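PDB 1WMY: lectin CEL-I, N-acetyl-D-galactosamine-specific C-type from Cucumaria echinata, which binds N-acetyl-D-galactosamine, and probably glycans that carry it, at a calcium-dependent site, as a C-type lectin. Local coordinates for residues Gln101-Asn106 with Trp122-Ala127. Numbering follows the deposited sequence.
Sequences QPDNWN and WNDNSA. With CA (calcium ion), chain D; CA (calcium ion), chain C; MPD ((4S)-2-methyl-2,4-pentanediol), chain F.
Asp124, reaching from strand 122-125 into the loop 101-106, illustrates how one carboxylate can tie a calcium site to the backbone that frames it. Its CB lies 4.1 Å from Pro102 CB, and CG comes closer to that same ring carbon, on the proline that follows a cis peptide bond. With CG set between the backbone N and the carbonyl carbon (chi1 58°), the side chain leaves OD1 on the same calcium ion that the residue's own carbonyl O binds. OD1 also accepts a hydrogen bond from Asp103 N, which arrives on the syn side but 28° out of the carboxylate plane. Asp124 OD2 turns to the loop: its syn lone pair takes Asn104 N at 2.7 Å, and a water oxygen 2.6 Å from Asp124 OD2 donates to the same atom. That water binds a second calcium, ligated also by Asn104 OD1, so Asp124 reaches this ion indirectly.

Around the first ion, Gln101 OE1 and Asn123 OD1 lie 2.8 Å apart, both held by the metal, their amide planes nearly perpendicular (89°). The amide nitrogens donate to a methylpentanediol, probably from the crystallisation liquor, Gln101 NE2 to O4 and Asn123 ND2 to O2; Asn123 ND2 also bonds Gln113 OE1. Asp103 OD2 and Glu109 complete the protein shell. The diol oxygens on calcium probably stand in for sugar hydroxyls: Gln101, Asp103 and Asn123 bind N-acetylgalactosamine in this Gln-Pro-Asp (QPD) galactose-type C-type lectin site.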
ATOM      1  N   GLN A 101     -11.202  19.812 -28.311  1.00 24.28           N
ATOM      2  CA  GLN A 101     -11.694  19.390 -26.983  1.00 23.17           C
ATOM      3  C   GLN A 101     -11.143  20.294 -25.856  1.00 23.08           C
ATOM      4  O   GLN A 101     -10.072  20.835 -25.982  1.00 22.64           O
ATOM      5  CB  GLN A 101     -11.297  17.951 -26.748  1.00 23.02           C
ATOM      6  CG  GLN A 101     -11.693  16.952 -27.849  1.00 23.26           C
ATOM      7  CD  GLN A 101     -13.162  16.898 -28.088  1.00 23.06           C
ATOM      8  OE1 GLN A 101     -13.954  17.102 -27.139  1.00 24.20           O
ATOM      9  NE2 GLN A 101     -13.568  16.654 -29.365  1.00 20.73           N
ATOM     10  N   PRO A 102     -11.835  20.407 -24.716  1.00 21.81           N
ATOM     11  CA  PRO A 102     -13.111  19.768 -24.443  1.00 21.26           C
ATOM     12  C   PRO A 102     -14.255  20.610 -25.030  1.00 22.07           C
ATOM     13  O   PRO A 102     -14.217  21.842 -24.867  1.00 23.16           O
ATOM     14  CB  PRO A 102     -13.145  19.724 -22.912  1.00 22.06           C
ATOM     15  CG  PRO A 102     -12.374  20.909 -22.440  1.00 18.79           C
ATOM     16  CD  PRO A 102     -11.338  21.168 -23.550  1.00 23.05           C
ATOM     17  N   ASP A 103     -15.225  20.001 -25.711  1.00 21.35           N
ATOM     18  CA  ASP A 103     -16.268  20.779 -26.427  1.00 22.48           C
ATOM     19  C   ASP A 103     -17.656  20.644 -25.786  1.00 22.58           C
ATOM     20  O   ASP A 103     -18.583  21.322 -26.180  1.00 24.66           O
ATOM     21  CB  ASP A 103     -16.324  20.384 -27.875  1.00 22.99           C
ATOM     22  CG  ASP A 103     -16.708  18.885 -28.050  1.00 23.24           C
ATOM     23  OD1 ASP A 103     -16.881  18.424 -29.196  1.00 20.88           O
ATOM     24  OD2 ASP A 103     -16.867  18.132 -27.075  1.00 19.88           O
ATOM     25  N   ASN A 104     -17.797  19.853 -24.721  1.00 22.38           N
ATOM     26  CA  ASN A 104     -19.097  19.741 -24.014  1.00 21.65           C
ATOM     27  C   ASN A 104     -20.221  19.422 -25.015  1.00 22.90           C
ATOM     28  O   ASN A 104     -21.297  20.101 -25.036  1.00 21.18           O
ATOM     29  CB  ASN A 104     -19.454  21.048 -23.266  1.00 20.78           C
ATOM     30  CG  ASN A 104     -20.504  20.784 -22.150  1.00 21.62           C
ATOM     31  OD1 ASN A 104     -20.439  19.779 -21.487  1.00 14.41           O
ATOM     32  ND2 ASN A 104     -21.487  21.693 -22.002  1.00 24.31           N
ATOM     33  N   TRP A 105     -19.924  18.498 -25.921  1.00 22.37           N
ATOM     34  CA  TRP A 105     -20.833  18.228 -27.051  1.00 24.09           C
ATOM     35  C   TRP A 105     -22.274  17.962 -26.610  1.00 24.48           C
ATOM     36  O   TRP A 105     -22.524  17.238 -25.650  1.00 23.90           O
ATOM     37  CB  TRP A 105     -20.300  17.054 -27.893  1.00 22.88           C
ATOM     38  CG  TRP A 105     -21.139  16.779 -29.024  1.00 27.56           C
ATOM     39  CD1 TRP A 105     -21.198  17.480 -30.184  1.00 27.27           C
ATOM     40  CD2 TRP A 105     -22.168  15.798 -29.103  1.00 32.06           C
ATOM     41  NE1 TRP A 105     -22.152  16.957 -31.010  1.00 27.86           N
ATOM     42  CE2 TRP A 105     -22.780  15.931 -30.373  1.00 31.80           C
ATOM     43  CE3 TRP A 105     -22.639  14.812 -28.232  1.00 36.30           C
ATOM     44  CZ2 TRP A 105     -23.801  15.090 -30.814  1.00 35.89           C
ATOM     45  CZ3 TRP A 105     -23.703  13.980 -28.666  1.00 38.64           C
ATOM     46  CH2 TRP A 105     -24.269  14.140 -29.934  1.00 39.99           C
ATOM     47  N   ASN A 106     -23.232  18.586 -27.295  1.00 26.55           N
ATOM     48  CA  ASN A 106     -24.650  18.455 -26.965  1.00 29.28           C
ATOM     49  C   ASN A 106     -24.957  18.955 -25.547  1.00 29.00           C
ATOM     50  O   ASN A 106     -25.896  18.515 -24.946  1.00 29.25           O
ATOM     51  CB  ASN A 106     -25.131  16.971 -27.181  1.00 30.66           C
ATOM     52  CG  ASN A 106     -26.629  16.843 -27.282  1.00 37.30           C
ATOM     53  OD1 ASN A 106     -27.331  17.744 -27.795  1.00 42.52           O
ATOM     54  ND2 ASN A 106     -27.149  15.720 -26.802  1.00 44.20           N
ATOM     55  N   TRP A 122      -6.868  13.678 -24.859  1.00 25.34           N
ATOM     56  CA  TRP A 122      -8.075  13.659 -24.026  1.00 23.01           C
ATOM     57  C   TRP A 122      -9.310  14.127 -24.765  1.00 22.75           C
ATOM     58  O   TRP A 122      -9.277  15.048 -25.513  1.00 24.64           O
ATOM     59  CB  TRP A 122      -7.846  14.578 -22.835  1.00 23.66           C
ATOM     60  CG  TRP A 122      -6.692  14.227 -22.001  1.00 19.44           C
ATOM     61  CD1 TRP A 122      -5.842  13.173 -22.159  1.00 19.82           C
ATOM     62  CD2 TRP A 122      -6.289  14.907 -20.831  1.00 22.02           C
ATOM     63  NE1 TRP A 122      -4.884  13.185 -21.162  1.00 20.28           N
ATOM     64  CE2 TRP A 122      -5.130  14.246 -20.331  1.00 23.38           C
ATOM     65  CE3 TRP A 122      -6.761  16.046 -20.157  1.00 20.41           C
ATOM     66  CZ2 TRP A 122      -4.496  14.645 -19.128  1.00 21.46           C
ATOM     67  CZ3 TRP A 122      -6.132  16.457 -19.020  1.00 18.20           C
ATOM     68  CH2 TRP A 122      -5.004  15.760 -18.498  1.00 20.25           C
ATOM     69  N   ASN A 123     -10.440  13.471 -24.503  1.00 22.46           N
ATOM     70  CA  ASN A 123     -11.735  13.944 -24.962  1.00 20.96           C
ATOM     71  C   ASN A 123     -12.655  13.998 -23.732  1.00 19.68           C
ATOM     72  O   ASN A 123     -12.455  13.284 -22.748  1.00 18.26           O
ATOM     73  CB  ASN A 123     -12.278  12.939 -25.948  1.00 21.50           C
ATOM     74  CG  ASN A 123     -13.690  13.253 -26.359  1.00 19.79           C
ATOM     75  OD1 ASN A 123     -13.990  14.377 -26.696  1.00 18.41           O
ATOM     76  ND2 ASN A 123     -14.545  12.259 -26.381  1.00 23.71           N
ATOM     77  N   ASP A 124     -13.641  14.894 -23.761  1.00 20.50           N
ATOM     78  CA  ASP A 124     -14.730  14.853 -22.812  1.00 18.33           C
ATOM     79  C   ASP A 124     -15.900  14.109 -23.450  1.00 20.36           C
ATOM     80  O   ASP A 124     -16.206  14.294 -24.627  1.00 18.53           O
ATOM     81  CB  ASP A 124     -15.157  16.226 -22.361  1.00 19.06           C
ATOM     82  CG  ASP A 124     -15.607  17.150 -23.498  1.00 17.75           C
ATOM     83  OD1 ASP A 124     -15.296  16.881 -24.663  1.00 19.29           O
ATOM     84  OD2 ASP A 124     -16.264  18.182 -23.244  1.00 16.54           O
ATOM     85  N   ASN A 125     -16.581  13.306 -22.646  1.00 18.49           N
ATOM     86  CA  ASN A 125     -17.665  12.515 -23.137  1.00 20.09           C
ATOM     87  C   ASN A 125     -18.796  12.480 -22.089  1.00 20.34           C
ATOM     88  O   ASN A 125     -18.720  13.085 -21.029  1.00 19.24           O
ATOM     89  CB  ASN A 125     -17.132  11.138 -23.496  1.00 19.00           C
ATOM     90  CG  ASN A 125     -17.895  10.465 -24.635  1.00 20.71           C
ATOM     91  OD1 ASN A 125     -19.121  10.549 -24.742  1.00 22.23           O
ATOM     92  ND2 ASN A 125     -17.169   9.683 -25.409  1.00 19.64           N
ATOM     93  N   SER A 126     -19.852  11.764 -22.402  1.00 20.77           N
ATOM     94  CA  SER A 126     -21.055  11.889 -21.636  1.00 22.37           C
ATOM     95  C   SER A 126     -21.226  10.740 -20.630  1.00 24.34           C
ATOM     96  O   SER A 126     -20.480   9.789 -20.609  1.00 22.05           O
ATOM     97  CB  SER A 126     -22.250  11.923 -22.612  1.00 24.26           C
ATOM     98  OG  SER A 126     -22.425  10.617 -23.142  1.00 26.16           O
ATOM     99  N   ALA A 127     -22.289  10.843 -19.839  1.00 27.16           N
ATOM    100  CA  ALA A 127     -22.633   9.840 -18.837  1.00 29.34           C
ATOM    101  C   ALA A 127     -23.190   8.558 -19.456  1.00 31.26           C
ATOM    102  O   ALA A 127     -23.349   7.584 -18.776  1.00 34.18           O
ATOM    103  CB  ALA A 127     -23.652  10.418 -17.799  1.00 29.59           C
TER
HETATM  104 CA    CA D 202     -16.030  15.814 -26.623  1.00 17.45          CA
HETATM  105 CA    CA C 201     -18.664  19.652 -19.619  1.00 13.13          CA
HETATM  106  C1  MPD F 301     -18.825  12.846 -28.986  1.00 40.23           C
HETATM  107  C2  MPD F 301     -17.344  12.950 -28.744  1.00 32.84           C
HETATM  108  O2  MPD F 301     -17.093  13.639 -27.485  1.00 27.60           O
HETATM  109  CM  MPD F 301     -16.865  11.503 -28.708  1.00 34.49           C
HETATM  110  C3  MPD F 301     -16.652  13.737 -29.851  1.00 33.89           C
HETATM  111  C4  MPD F 301     -17.086  15.180 -29.907  1.00 31.54           C
HETATM  112  O4  MPD F 301     -16.274  16.000 -29.110  1.00 25.53           O
HETATM  113  C5  MPD F 301     -17.054  15.718 -31.305  1.00 36.77           C
HETATM  114  O   HOH W   1     -16.910  19.935 -21.380  1.00 16.28           O